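Local atomic coordinates of estrogen receptor (Crassostrea gigas, PDB entry 4N1Y), a protein that probably acts as a nuclear-receptor transcription factor of the steroid-receptor family whose activity is constitutive rather than switched on by hormone. Residues 84-87 with 88-92; 127-130 with 131-135; 223-226 with 227-231. All blocks are in the same frame, centred on the assembly; numbering follows the deposited sequence.

Contact 1. Residues 84-87 with 88-92; sequences LNCA and FRSIE
Arg89 folds back over the last full turn of helix 67-89 and lies against Asn85 and Cys86. Its chain turns at chi3 (-57°), which brings the guanidinium flat over the link between these two residues: the carbonyl carbon C of Asn85 sits 3.9 Å above one face, offset toward the rim. NH1 lies 3.6 Å from CB of Asn85, and NH2 3.5 Å from CB of Cys86. These are packing contacts, not bonds; the charged end has a long, weak ion pair with Glu48, and NE a weak hydrogen bond to the carbonyl of Ala99. Cutting the residue back to an alanine removes the guanidinium, which is likely to uncover the Asn85-Cys86 backbone and leave Glu48 and the carbonyl of Ala99 without this partner. Ser90 uses another side of Cys86. With OG beside its own backbone N (chi1 -65°), the hydroxyl reaches back one turn and donates to Cys86 O at 2.8 Å, tilted 34° from the carbonyl plane, while Ser90 N makes weak bonds to that oxygen and to Ala87 O. The thiol SG of Cys86 lies 4.0 Å from that OG. The backbone stays helical up to this point, Arg89 N bonding Asn85 O at 2.8 Å, and Ser90 then leaves helical geometry, consistent with its hydroxyl helping to close the C-terminal end of the helix. Phe88 swings its ring away from the preceding turn, onto Leu135 and Leu140. Around this buried helix end, Leu84 and Ala87 pack on Met130 of helix 117-132, Leu84 also rests on helix 137-149, and strand 97-99 covers Cys86 and receives Ser90, whose OG is bonded to Ala99 N.

Contact 2. Residues 127-130 with 131-135; sequences SEQM and MQNHL
Asn133 grips Gln129 O twice, through its backbone N and its side-chain ND2, each at 2.8 Å. The two donors come from opposite faces of the carbonyl; ND2 stands 49° above its plane, carried there by a CG set beside the residue's own backbone N (chi1 -75°). The chain then reverses in a Schellman motif that ends helix 117-132: His134 N, of the C-prime residue with positive phi, bonds Met131 O, and Leu135 N makes a straight bond to Met130 O at 3.2 Å. This turn brings Leu135 CB within 4.4 Å of Met130 CB; Met130 packs on Leu194 and Leu135 on Val191 of helix 187-215. Packing is looser along Glu128, Gln129 and Gln132. Glu128 and Gln132 cross obliquely, OE2 and NE2 still 4.1 Å apart; the side chains of Gln129 and Gln132 run side by side, pointing the same way, but their amide planes are 77° apart. Glu128 OE2 forms a salt bridge with Arg155 of the second subunit, where Gln129 packs on Tyr159 and Gln132 on Arg155. Backbone bonds and the Asn133 amide secure the helix end, whereas the outer polar side chains probably help hold the two subunits together.

Contact 3. Residues 223-226 with 227-231; sequences LLKE and MLDAQ
Met227 sits one turn on from Leu223 in helix 222-229, whose LLKEMLD sequence and C-terminal place are consistent with the activation helix (AF-2 helix, helix 12) of nuclear-receptor ligand-binding domains. Met227 N bonds Leu223 O at 3.2 Å, and its CG packs beside the same oxygen, also at 3.2 Å. Leu228 repeats the pattern: its N bonds Leu224 O at 3.1 Å, and its CG lies 3.4 Å from that oxygen. Beyond CG the methionine bends twice (chi2 -64°, chi3 -85°), which carries the rest of the chain to Ile74 and Trp78 of helix 67-89. Leu224 joins it on Trp78 and also rests on Leu49, while Leu223 packs on Glu46 and Val50, so the apolar side of the short helix lies across helices 34-56 and 67-89. Leu228 faces Phe209 of helix 187-215. Past the helix, Gln231 NE2 is hydrogen-bonded to Glu75 O, tying the chain end to helix 67-89. The charged residues take the outer side. Lys225 and Asp229 point the same way, side by side, yet their charges look elsewhere: Lys225 NZ pairs with Asp222, and Asp229 OD1 with Lys213. Between these two side chains the carboxylate meets only the methylene part of the lysine, Asp229 OD2 lying 3.9 Å from Lys225 CG.

Contact 1 is the buried one, its centre about 9 Å from that of the chain; contacts 2 and 3 are partly buried and lie about 16 Å out. Contacts 1 and 2 are neighbours at the C-terminal ends of two packed helices, joined where Ser127 OG probably hydrogen-bonds Ala87 O at 2.8 Å. Contact 3 lies across the chain's centre, its own centre about 24 Å from that of contact 1, although it packs on the same helix 67-89. A serine hydroxyl bonds the helix end in contact 1; contact 2 pairs a backbone turn with polar groups at the subunit interface; contact 3 joins an apolar face to a charged surface.

Contact 1. Residues 84-87 with 88-92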
loop_
_atom_site.group_PDB
_atom_site.type_symbol
_atom_site.label_atom_id
_atom_site.label_comp_id
_atom_site.label_asym_id
_atom_site.label_seq_id
_atom_site.Cartn_x
_atom_site.Cartn_y
_atom_site.Cartn_z
ATOM N N LEU B 84 -10.921 4.420 3.352
ATOM C CA LEU B 84 -11.571 3.382 2.570
ATOM C C LEU B 84 -13.077 3.574 2.606
ATOM O O LEU B 84 -13.744 3.482 1.578
ATOM C CB LEU B 84 -11.204 1.987 3.077
ATOM C CG LEU B 84 -11.939 0.893 2.311
ATOM C CD1 LEU B 84 -11.214 0.650 1.016
ATOM C CD2 LEU B 84 -12.022 -0.393 3.109
ATOM N N ASN B 85 -13.610 3.851 3.788
ATOM C CA ASN B 85 -15.039 4.057 3.936
ATOM C C ASN B 85 -15.515 5.258 3.159
ATOM O O ASN B 85 -16.477 5.191 2.391
ATOM C CB ASN B 85 -15.403 4.241 5.404
ATOM C CG ASN B 85 -15.316 2.964 6.179
ATOM O OD1 ASN B 85 -15.226 1.878 5.599
ATOM N ND2 ASN B 85 -15.354 3.072 7.499
ATOM N N CYS B 86 -14.801 6.356 3.350
ATOM C CA CYS B 86 -15.122 7.598 2.691
ATOM C C CYS B 86 -15.181 7.435 1.180
ATOM O O CYS B 86 -16.083 7.967 0.531
ATOM C CB CYS B 86 -14.099 8.654 3.065
ATOM S SG CYS B 86 -14.368 10.202 2.209
ATOM N N ALA B 87 -14.240 6.670 0.633
ATOM C CA ALA B 87 -14.247 6.355 -0.791
ATOM C C ALA B 87 -15.564 5.708 -1.194
ATOM O O ALA B 87 -16.139 6.040 -2.228
ATOM C CB ALA B 87 -13.080 5.446 -1.149
ATOM N N PHE B 88 -16.028 4.764 -0.388
ATOM C CA PHE B 88 -17.242 4.036 -0.723
ATOM C C PHE B 88 -18.450 4.943 -0.522
ATOM O O PHE B 88 -19.396 4.894 -1.306
ATOM C CB PHE B 88 -17.380 2.751 0.110
ATOM C CG PHE B 88 -18.440 1.801 -0.409
ATOM C CD1 PHE B 88 -18.204 1.014 -1.530
ATOM C CD2 PHE B 88 -19.689 1.724 0.200
ATOM C CE1 PHE B 88 -19.177 0.141 -2.013
ATOM C CE2 PHE B 88 -20.669 0.863 -0.284
ATOM C CZ PHE B 88 -20.409 0.074 -1.396
ATOM N N ARG B 89 -18.424 5.763 0.531
ATOM C CA ARG B 89 -19.467 6.773 0.729
ATOM C C ARG B 89 -19.533 7.710 -0.474
ATOM O O ARG B 89 -20.582 8.276 -0.766
ATOM C CB ARG B 89 -19.231 7.593 2.015
ATOM C CG ARG B 89 -19.855 7.030 3.290
ATOM C CD ARG B 89 -19.725 7.998 4.475
ATOM N NE ARG B 89 -18.331 8.362 4.753
ATOM C CZ ARG B 89 -17.541 7.707 5.604
ATOM N NH1 ARG B 89 -17.999 6.653 6.267
ATOM N NH2 ARG B 89 -16.289 8.096 5.797
ATOM N N SER B 90 -18.414 7.848 -1.176
ATOM C CA SER B 90 -18.278 8.848 -2.221
ATOM C C SER B 90 -18.438 8.299 -3.636
ATOM O O SER B 90 -18.229 9.024 -4.612
ATOM C CB SER B 90 -16.934 9.558 -2.082
ATOM O OG SER B 90 -16.904 10.283 -0.862
ATOM N N ILE B 91 -18.798 7.024 -3.738
ATOM C CA ILE B 91 -18.857 6.331 -5.024
ATOM C C ILE B 91 -19.733 7.022 -6.078
ATOM O O ILE B 91 -19.370 7.033 -7.253
ATOM C CB ILE B 91 -19.403 4.882 -4.846
ATOM C CG1 ILE B 91 -18.320 3.949 -4.332
ATOM C CG2 ILE B 91 -19.971 4.317 -6.153
ATOM C CD1 ILE B 91 -18.695 2.512 -4.493
ATOM N N GLU B 92 -20.840 7.641 -5.660
ATOM C CA GLU B 92 -21.760 8.259 -6.620
ATOM C C GLU B 92 -21.171 9.525 -7.227
ATOM O O GLU B 92 -21.553 9.933 -8.321
ATOM C CB GLU B 92 -23.124 8.603 -6.004
ATOM C CG GLU B 92 -23.159 9.712 -4.949
ATOM C CD GLU B 92 -22.779 9.268 -3.538
ATOM O OE1 GLU B 92 -22.294 8.125 -3.356
ATOM O OE2 GLU B 92 -23.001 10.072 -2.601
#

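Contact 2. Residues 127-130 with 131-135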
loop_
_atom_site.group_PDB
_atom_site.type_symbol
_atom_site.label_atom_id
_atom_site.label_comp_id
_atom_site.label_asym_id
_atom_site.label_seq_id
_atom_site.Cartn_x
_atom_site.Cartn_y
_atom_site.Cartn_z
ATOM N N SER B 127 -12.169 6.007 -5.201
ATOM C CA SER B 127 -13.630 6.022 -5.261
ATOM C C SER B 127 -14.145 5.731 -6.674
ATOM O O SER B 127 -15.002 4.858 -6.870
ATOM C CB SER B 127 -14.176 7.363 -4.787
ATOM O OG SER B 127 -15.583 7.298 -4.610
ATOM N N GLU B 128 -13.562 6.412 -7.657
ATOM C CA GLU B 128 -13.946 6.215 -9.037
ATOM C C GLU B 128 -13.706 4.783 -9.497
ATOM O O GLU B 128 -14.505 4.216 -10.252
ATOM C CB GLU B 128 -13.163 7.140 -9.953
ATOM C CG GLU B 128 -13.829 7.292 -11.301
ATOM C CD GLU B 128 -12.928 7.931 -12.322
ATOM O OE1 GLU B 128 -11.908 8.527 -11.920
ATOM O OE2 GLU B 128 -13.247 7.833 -13.529
ATOM N N GLN B 129 -12.609 4.194 -9.039
ATOM C CA GLN B 129 -12.313 2.826 -9.403
ATOM C C GLN B 129 -13.331 1.868 -8.817
ATOM O O GLN B 129 -13.741 0.911 -9.486
ATOM C CB GLN B 129 -10.914 2.447 -8.961
ATOM C CG GLN B 129 -9.873 3.277 -9.637
ATOM C CD GLN B 129 -9.906 3.117 -11.123
ATOM O OE1 GLN B 129 -10.087 2.014 -11.631
ATOM N NE2 GLN B 129 -9.742 4.225 -11.843
ATOM N N MET B 130 -13.768 2.144 -7.594
ATOM C CA MET B 130 -14.792 1.313 -6.966
ATOM C C MET B 130 -16.080 1.394 -7.770
ATOM O O MET B 130 -16.765 0.387 -7.978
ATOM C CB MET B 130 -15.038 1.735 -5.528
ATOM C CG MET B 130 -13.826 1.608 -4.618
ATOM S SD MET B 130 -14.253 2.313 -3.006
ATOM C CE MET B 130 -13.147 1.453 -1.903
ATOM N N MET B 131 -16.421 2.608 -8.182
ATOM C CA MET B 131 -17.589 2.840 -9.025
ATOM C C MET B 131 -17.463 2.042 -10.310
ATOM O O MET B 131 -18.399 1.391 -10.743
ATOM C CB MET B 131 -17.756 4.334 -9.340
ATOM C CG MET B 131 -18.909 4.628 -10.276
ATOM S SD MET B 131 -18.897 6.282 -10.995
ATOM C CE MET B 131 -17.523 6.115 -12.145
ATOM N N GLN B 132 -16.295 2.116 -10.927
ATOM C CA GLN B 132 -16.062 1.429 -12.183
ATOM C C GLN B 132 -16.073 -0.094 -12.045
ATOM O O GLN B 132 -16.450 -0.794 -12.976
ATOM C CB GLN B 132 -14.737 1.893 -12.778
ATOM C CG GLN B 132 -14.795 3.313 -13.321
ATOM C CD GLN B 132 -13.552 3.689 -14.096
ATOM O OE1 GLN B 132 -12.433 3.588 -13.586
ATOM N NE2 GLN B 132 -13.738 4.131 -15.333
ATOM N N ASN B 133 -15.668 -0.607 -10.885
ATOM C CA ASN B 133 -15.677 -2.047 -10.652
ATOM C C ASN B 133 -16.978 -2.571 -10.064
ATOM O O ASN B 133 -17.056 -3.727 -9.649
ATOM C CB ASN B 133 -14.527 -2.436 -9.750
ATOM C CG ASN B 133 -13.222 -2.409 -10.469
ATOM O OD1 ASN B 133 -12.957 -3.265 -11.314
ATOM N ND2 ASN B 133 -12.390 -1.420 -10.157
ATOM N N HIS B 134 -17.980 -1.700 -10.005
ATOM C CA HIS B 134 -19.318 -2.056 -9.545
ATOM C C HIS B 134 -19.271 -2.788 -8.217
ATOM O O HIS B 134 -19.893 -3.836 -8.043
ATOM C CB HIS B 134 -20.018 -2.887 -10.603
ATOM C CG HIS B 134 -20.211 -2.150 -11.889
ATOM N ND1 HIS B 134 -21.173 -1.178 -12.053
ATOM C CD2 HIS B 134 -19.541 -2.219 -13.064
ATOM C CE1 HIS B 134 -21.101 -0.694 -13.280
ATOM N NE2 HIS B 134 -20.120 -1.310 -13.914
ATOM N N LEU B 135 -18.489 -2.232 -7.299
ATOM C CA LEU B 135 -18.279 -2.821 -5.992
ATOM C C LEU B 135 -19.570 -2.863 -5.178
ATOM O O LEU B 135 -20.253 -1.851 -5.040
ATOM C CB LEU B 135 -17.215 -2.042 -5.234
ATOM C CG LEU B 135 -16.649 -2.795 -4.040
ATOM C CD1 LEU B 135 -15.530 -3.701 -4.498
ATOM C CD2 LEU B 135 -16.200 -1.827 -2.953
#

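Contact 3. Residues 223-226 with 227-231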
loop_
_atom_site.group_PDB
_atom_site.type_symbol
_atom_site.label_atom_id
_atom_site.label_comp_id
_atom_site.label_asym_id
_atom_site.label_seq_id
_atom_site.Cartn_x
_atom_site.Cartn_y
_atom_site.Cartn_z
ATOM N N LEU B 223 -8.755 10.501 22.035
ATOM C CA LEU B 223 -8.784 9.265 21.267
ATOM C C LEU B 223 -7.968 9.374 19.995
ATOM O O LEU B 223 -7.069 8.567 19.756
ATOM C CB LEU B 223 -10.208 8.878 20.911
ATOM C CG LEU B 223 -10.280 7.605 20.059
ATOM C CD1 LEU B 223 -9.828 6.369 20.814
ATOM C CD2 LEU B 223 -11.669 7.398 19.464
ATOM N N LEU B 224 -8.258 10.397 19.201
ATOM C CA LEU B 224 -7.544 10.610 17.955
ATOM C C LEU B 224 -6.083 10.900 18.283
ATOM O O LEU B 224 -5.154 10.472 17.595
ATOM C CB LEU B 224 -8.164 11.766 17.172
ATOM C CG LEU B 224 -7.912 11.756 15.673
ATOM C CD1 LEU B 224 -8.165 10.373 15.167
ATOM C CD2 LEU B 224 -8.825 12.723 14.978
ATOM N N LYS B 225 -5.901 11.660 19.346
ATOM C CA LYS B 225 -4.582 12.048 19.776
ATOM C C LYS B 225 -3.740 10.829 20.231
ATOM O O LYS B 225 -2.537 10.783 19.969
ATOM C CB LYS B 225 -4.719 13.119 20.846
ATOM C CG LYS B 225 -3.459 13.559 21.508
ATOM C CD LYS B 225 -3.840 14.326 22.765
ATOM C CE LYS B 225 -4.911 15.372 22.450
ATOM N NZ LYS B 225 -5.390 16.098 23.661
ATOM N N GLU B 226 -4.348 9.833 20.878
ATOM C CA GLU B 226 -3.567 8.646 21.268
ATOM C C GLU B 226 -3.181 7.877 20.007
ATOM O O GLU B 226 -2.090 7.307 19.924
ATOM C CB GLU B 226 -4.308 7.701 22.236
ATOM C CG GLU B 226 -4.910 8.325 23.499
ATOM C CD GLU B 226 -5.770 7.337 24.307
ATOM O OE1 GLU B 226 -6.486 6.535 23.674
ATOM O OE2 GLU B 226 -5.806 7.420 25.562
ATOM N N MET B 227 -4.085 7.830 19.035
ATOM C CA MET B 227 -3.786 7.135 17.793
ATOM C C MET B 227 -2.588 7.746 17.087
ATOM O O MET B 227 -1.766 7.033 16.510
ATOM C CB MET B 227 -4.997 7.139 16.866
ATOM C CG MET B 227 -6.166 6.460 17.504
ATOM S SD MET B 227 -5.799 4.720 17.792
ATOM C CE MET B 227 -6.226 4.020 16.214
ATOM N N LEU B 228 -2.471 9.065 17.159
ATOM C CA LEU B 228 -1.389 9.741 16.467
ATOM C C LEU B 228 -0.075 9.467 17.184
ATOM O O LEU B 228 0.956 9.252 16.546
ATOM C CB LEU B 228 -1.673 11.238 16.378
ATOM C CG LEU B 228 -2.796 11.551 15.387
ATOM C CD1 LEU B 228 -3.146 13.023 15.395
ATOM C CD2 LEU B 228 -2.442 11.087 13.983
ATOM N N ASP B 229 -0.128 9.436 18.513
ATOM C CA ASP B 229 1.080 9.262 19.314
ATOM C C ASP B 229 1.535 7.807 19.406
ATOM O O ASP B 229 2.591 7.519 19.963
ATOM C CB ASP B 229 0.857 9.821 20.725
ATOM C CG ASP B 229 0.708 11.343 20.741
ATOM O OD1 ASP B 229 1.207 12.017 19.814
ATOM O OD2 ASP B 229 0.084 11.870 21.685
ATOM N N ALA B 230 0.744 6.906 18.834
ATOM C CA ALA B 230 1.082 5.486 18.730
ATOM C C ALA B 230 2.133 5.225 17.654
ATOM O O ALA B 230 2.727 4.151 17.609
ATOM C CB ALA B 230 -0.164 4.656 18.469
ATOM N N GLN B 231 2.344 6.200 16.775
ATOM C CA GLN B 231 3.433 6.105 15.818
ATOM C C GLN B 231 4.661 6.837 16.361
ATOM O O GLN B 231 5.363 6.325 17.238
ATOM C CB GLN B 231 3.046 6.705 14.460
ATOM C CG GLN B 231 1.673 6.367 13.782
ATOM C CD GLN B 231 0.919 5.131 14.268
ATOM O OE1 GLN B 231 1.506 4.095 14.597
ATOM N NE2 GLN B 231 -0.415 5.226 14.253
#